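Local coordinates for Poly(A) ribonuclease POP2 (Saccharomyces cerevisiae, PDB 1UOC), which degrades poly(A) RNA from the 3' end and probably serves as a catalytic subunit of the CCR4-NOT mRNA deadenylase, this chain being the RNase D domain, at residues L236-F241 with M254-C259; H162-L167 with G280-I285. One frame throughout, in Å; residues are numbered along the deposited sequence.

Contact 1: L236-F241 with M254-C259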
# COMPACT_ATOMS: atom_id res chain seq x y z
N LEU A 236 -7.33 1.04 17.69
CA LEU A 236 -8.38 1.90 17.17
C LEU A 236 -9.71 1.17 17.29
O LEU A 236 -10.77 1.72 16.99
CB LEU A 236 -8.10 2.26 15.71
CG LEU A 236 -6.96 3.26 15.51
CD1 LEU A 236 -6.47 3.22 14.07
CD2 LEU A 236 -7.44 4.64 15.90
N GLY A 237 -9.63 -0.08 17.74
CA GLY A 237 -10.82 -0.88 17.93
C GLY A 237 -11.48 -1.44 16.69
O GLY A 237 -12.71 -1.49 16.61
N LEU A 238 -10.68 -1.87 15.72
CA LEU A 238 -11.21 -2.45 14.49
C LEU A 238 -11.25 -3.97 14.64
O LEU A 238 -10.23 -4.60 14.94
CB LEU A 238 -10.33 -2.08 13.29
CG LEU A 238 -10.57 -0.72 12.65
CD1 LEU A 238 -9.27 -0.25 12.02
CD2 LEU A 238 -11.71 -0.79 11.64
N PRO A 239 -12.43 -4.58 14.45
CA PRO A 239 -12.57 -6.03 14.58
C PRO A 239 -11.62 -6.78 13.66
O PRO A 239 -11.31 -6.31 12.58
CB PRO A 239 -14.03 -6.28 14.21
CG PRO A 239 -14.69 -5.04 14.70
CD PRO A 239 -13.74 -3.96 14.22
N ARG A 240 -11.18 -7.95 14.10
CA ARG A 240 -10.27 -8.76 13.30
C ARG A 240 -11.01 -9.49 12.19
O ARG A 240 -10.95 -10.72 12.12
CB ARG A 240 -9.56 -9.80 14.17
CG ARG A 240 -8.13 -9.45 14.54
CD ARG A 240 -8.06 -8.49 15.69
NE ARG A 240 -6.69 -8.20 16.11
CZ ARG A 240 -5.72 -9.10 16.25
NH1 ARG A 240 -5.94 -10.38 15.99
NH2 ARG A 240 -4.52 -8.73 16.69
N PHE A 241 -11.70 -8.76 11.32
CA PHE A 241 -12.39 -9.42 10.21
C PHE A 241 -11.34 -10.14 9.36
O PHE A 241 -10.24 -9.62 9.15
CB PHE A 241 -13.15 -8.42 9.35
CG PHE A 241 -14.41 -7.89 9.99
CD1 PHE A 241 -14.48 -6.58 10.46
CD2 PHE A 241 -15.53 -8.69 10.10
CE1 PHE A 241 -15.65 -6.09 11.02
CE2 PHE A 241 -16.71 -8.21 10.66
CZ PHE A 241 -16.77 -6.90 11.12
N MET A 254 -5.24 -0.47 6.30
CA MET A 254 -4.28 0.62 6.32
C MET A 254 -4.99 1.96 6.21
O MET A 254 -4.81 2.85 7.04
CB MET A 254 -3.33 0.44 5.14
CG MET A 254 -1.99 1.11 5.24
SD MET A 254 -1.02 0.79 3.74
CE MET A 254 -0.90 -1.00 3.84
N LEU A 255 -5.80 2.11 5.16
CA LEU A 255 -6.54 3.36 4.93
C LEU A 255 -7.54 3.69 6.05
O LEU A 255 -7.68 4.85 6.45
CB LEU A 255 -7.27 3.26 3.59
CG LEU A 255 -7.98 4.52 3.10
CD1 LEU A 255 -6.93 5.61 2.86
CD2 LEU A 255 -8.76 4.22 1.82
N LEU A 256 -8.26 2.68 6.52
CA LEU A 256 -9.24 2.85 7.60
C LEU A 256 -8.52 3.37 8.83
O LEU A 256 -8.97 4.31 9.49
CB LEU A 256 -9.87 1.49 7.93
CG LEU A 256 -11.34 1.16 7.62
CD1 LEU A 256 -11.90 2.08 6.56
CD2 LEU A 256 -11.41 -0.31 7.21
N SER A 257 -7.38 2.75 9.12
CA SER A 257 -6.58 3.13 10.27
C SER A 257 -6.02 4.54 10.12
O SER A 257 -6.07 5.33 11.05
CB SER A 257 -5.44 2.13 10.47
OG SER A 257 -5.96 0.85 10.83
N PHE A 258 -5.51 4.87 8.93
CA PHE A 258 -4.97 6.20 8.72
C PHE A 258 -6.01 7.28 8.96
O PHE A 258 -5.79 8.23 9.70
CB PHE A 258 -4.44 6.37 7.29
CG PHE A 258 -3.91 7.73 7.01
CD1 PHE A 258 -2.63 8.08 7.42
CD2 PHE A 258 -4.72 8.69 6.40
CE1 PHE A 258 -2.16 9.39 7.25
CE2 PHE A 258 -4.26 9.99 6.23
CZ PHE A 258 -2.97 10.35 6.65
N CYS A 259 -7.16 7.14 8.31
CA CYS A 259 -8.21 8.12 8.44
C CYS A 259 -8.81 8.23 9.85
O CYS A 259 -9.21 9.31 10.27
CB CYS A 259 -9.30 7.84 7.39
SG CYS A 259 -8.72 8.08 5.70

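Contact 2: H162-L167 with G280-I285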
# COMPACT_ATOMS: atom_id res chain seq x y z
N HIS A 162 5.44 0.76 5.94
CA HIS A 162 6.74 0.21 5.59
C HIS A 162 6.88 0.45 4.09
O HIS A 162 7.00 -0.50 3.30
CB HIS A 162 6.80 -1.29 5.90
CG HIS A 162 7.01 -1.60 7.34
ND1 HIS A 162 6.79 -2.86 7.87
CD2 HIS A 162 7.47 -0.84 8.37
CE1 HIS A 162 7.09 -2.85 9.16
NE2 HIS A 162 7.51 -1.64 9.48
N ALA A 163 6.83 1.72 3.71
CA ALA A 163 6.93 2.15 2.32
C ALA A 163 8.09 1.48 1.61
O ALA A 163 7.91 0.44 0.97
CB ALA A 163 7.09 3.66 2.26
N ALA A 164 9.27 2.09 1.72
CA ALA A 164 10.50 1.60 1.12
C ALA A 164 10.34 0.51 0.06
O ALA A 164 10.61 0.74 -1.12
CB ALA A 164 11.45 1.12 2.20
N TYR A 165 9.89 -0.67 0.48
CA TYR A 165 9.72 -1.78 -0.44
C TYR A 165 8.54 -1.67 -1.41
O TYR A 165 8.65 -2.08 -2.57
CB TYR A 165 9.63 -3.10 0.33
CG TYR A 165 10.98 -3.66 0.67
CD1 TYR A 165 11.85 -2.98 1.52
CD2 TYR A 165 11.42 -4.85 0.09
CE1 TYR A 165 13.14 -3.47 1.79
CE2 TYR A 165 12.70 -5.35 0.35
CZ TYR A 165 13.55 -4.66 1.19
OH TYR A 165 14.82 -5.14 1.43
N ASP A 166 7.42 -1.12 -0.95
CA ASP A 166 6.27 -0.99 -1.83
C ASP A 166 6.56 0.03 -2.91
O ASP A 166 6.35 -0.22 -4.09
CB ASP A 166 5.02 -0.59 -1.03
CG ASP A 166 4.56 -1.69 -0.08
OD1 ASP A 166 5.07 -2.82 -0.19
OD2 ASP A 166 3.69 -1.42 0.77
N LEU A 167 7.07 1.19 -2.48
CA LEU A 167 7.43 2.27 -3.39
C LEU A 167 8.60 1.84 -4.27
O LEU A 167 8.62 2.12 -5.47
CB LEU A 167 7.82 3.51 -2.58
CG LEU A 167 6.65 4.37 -2.09
CD1 LEU A 167 5.43 3.52 -1.80
CD2 LEU A 167 7.08 5.16 -0.86
N GLY A 280 5.96 12.62 2.84
CA GLY A 280 7.09 12.24 2.01
C GLY A 280 8.29 11.59 2.69
O GLY A 280 9.28 11.28 2.04
N VAL A 281 8.19 11.36 4.00
CA VAL A 281 9.30 10.77 4.72
C VAL A 281 9.28 9.25 4.64
O VAL A 281 8.31 8.61 5.06
CB VAL A 281 9.29 11.20 6.21
CG1 VAL A 281 10.41 10.51 6.97
CG2 VAL A 281 9.46 12.71 6.31
N ILE A 282 10.35 8.70 4.09
CA ILE A 282 10.50 7.26 3.92
C ILE A 282 11.46 6.72 4.99
O ILE A 282 11.10 5.87 5.81
CB ILE A 282 11.15 6.92 2.57
CG1 ILE A 282 10.35 7.51 1.42
CG2 ILE A 282 11.27 5.41 2.42
CD1 ILE A 282 11.03 7.33 0.08
N TYR A 283 12.68 7.22 4.93
CA TYR A 283 13.77 6.80 5.81
C TYR A 283 14.09 7.66 7.02
O TYR A 283 15.22 7.64 7.51
CB TYR A 283 15.04 6.63 4.96
CG TYR A 283 14.99 5.45 4.01
CD1 TYR A 283 15.16 5.61 2.64
CD2 TYR A 283 14.80 4.16 4.50
CE1 TYR A 283 15.13 4.51 1.77
CE2 TYR A 283 14.76 3.06 3.66
CZ TYR A 283 14.93 3.23 2.30
OH TYR A 283 14.90 2.12 1.48
N GLY A 284 13.12 8.41 7.52
CA GLY A 284 13.39 9.25 8.68
C GLY A 284 13.47 10.72 8.34
O GLY A 284 13.94 11.12 7.28
N ILE A 285 13.02 11.55 9.27
CA ILE A 285 13.02 12.99 9.08
C ILE A 285 14.46 13.50 9.05
O ILE A 285 15.36 12.90 9.64
CB ILE A 285 12.19 13.66 10.22
CG1 ILE A 285 11.43 14.87 9.69
CG2 ILE A 285 13.10 14.05 11.38
CD1 ILE A 285 10.18 15.18 10.49

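Contact 1: L236-F241 with M254-C259
Leu236 and Leu238 close over Ser257 where the chain leaves helix 229-235 through a Schellman motif and passes across helix 247-264 of the RNase H-like nuclease fold. Gly237, with its positive phi, makes the turn between the two leucines, and both of them direct their side chains at the longer helix. From Leu236 the touching branch is CD1, which rests on the backbone of Ser257, 3.7 Å from its O and 3.8 Å from its CA; the same methyl reaches the side chain at 3.9 Å from Ser257 CB. Leu238 uses CD1 as well, placing it 3.7 Å from Ser257 OG. Methyls of both leucines thus lie near the hydroxyl, which hydrogen-bonds within its own helix to Leu253 O, one turn earlier. A chi1 of -66° sets OG beside the backbone N, back along the helix toward that carbonyl. Leu232 and Ala233 of helix 229-235 also touch Ser257, while Phe7 and Ala233 pack on Leu238. Leu255, turned to another side of helix 247-264, meets Ser42 and Ser84 of the central sheet, so this helix lies between the sheet and the 236-241 loop. The second branch of Leu238 supplies a looser apolar touch, its CD2 standing 4.5 Å from Leu256 CD2.

Contact 2: H162-L167 with G280-I285
The carboxylate of Asp199, in strand 197-199, is gripped by two successive amides just ahead of Ala164, the residue that meets Ile282 and Tyr283: His162 N bonds to OD1 and Ala163 N to OD2. This ties the loop to the edge strand of the sheet immediately before Ala164 takes the N-cap position of helix 165-174. The segments meet by van der Waals packing, with methyl groups laid against a backbone amide and a phenol. Ile282 reaches the Ala164 backbone with CG2, 3.9 Å from Ala164 N. Its chi1 of -56° puts CG1 beside the backbone N and leaves CG2 beside the carbonyl carbon, on the side where the chain continues to Tyr283; CG2 stands 3.8 Å above that ring's plane, over its centre. Ala164 CB approaches the far end of the same ring obliquely, 3.7 Å from Tyr283 OH and 4.1 Å from Tyr283 CZ. Helix 61-73 contributes Val62 and Tyr66 to the surroundings of Tyr283. Two residues beyond Ala164, Asp166 is a predicted ligand of the catalytic divalent metal, and its OD1 is hydrogen-bonded to Thr45 OG1. The 280-285 loop thus rests on the helix start through dispersion contacts, without directional bonds between the two segments.

Overall arrangement
Both contacts set a loop against a helical element, and neither is joined by hydrogen bonds between its segments. Contact 1 is the more fully buried, although its centre lies about 14 Å from that of the chain against about 11 Å for contact 2, which is partly buried. In sequence, 236-241 and 254-259 fall between the two halves of contact 2, so one links neighbouring elements and the other brings the C-terminal loop back to a distant helix start. Their centres are about 21 Å apart and they do not touch. Contact 1 sets leucine methyls against a serine in the helix; contact 2 sets an isoleucine methyl and a tyrosine ring against an alanine at a helix start.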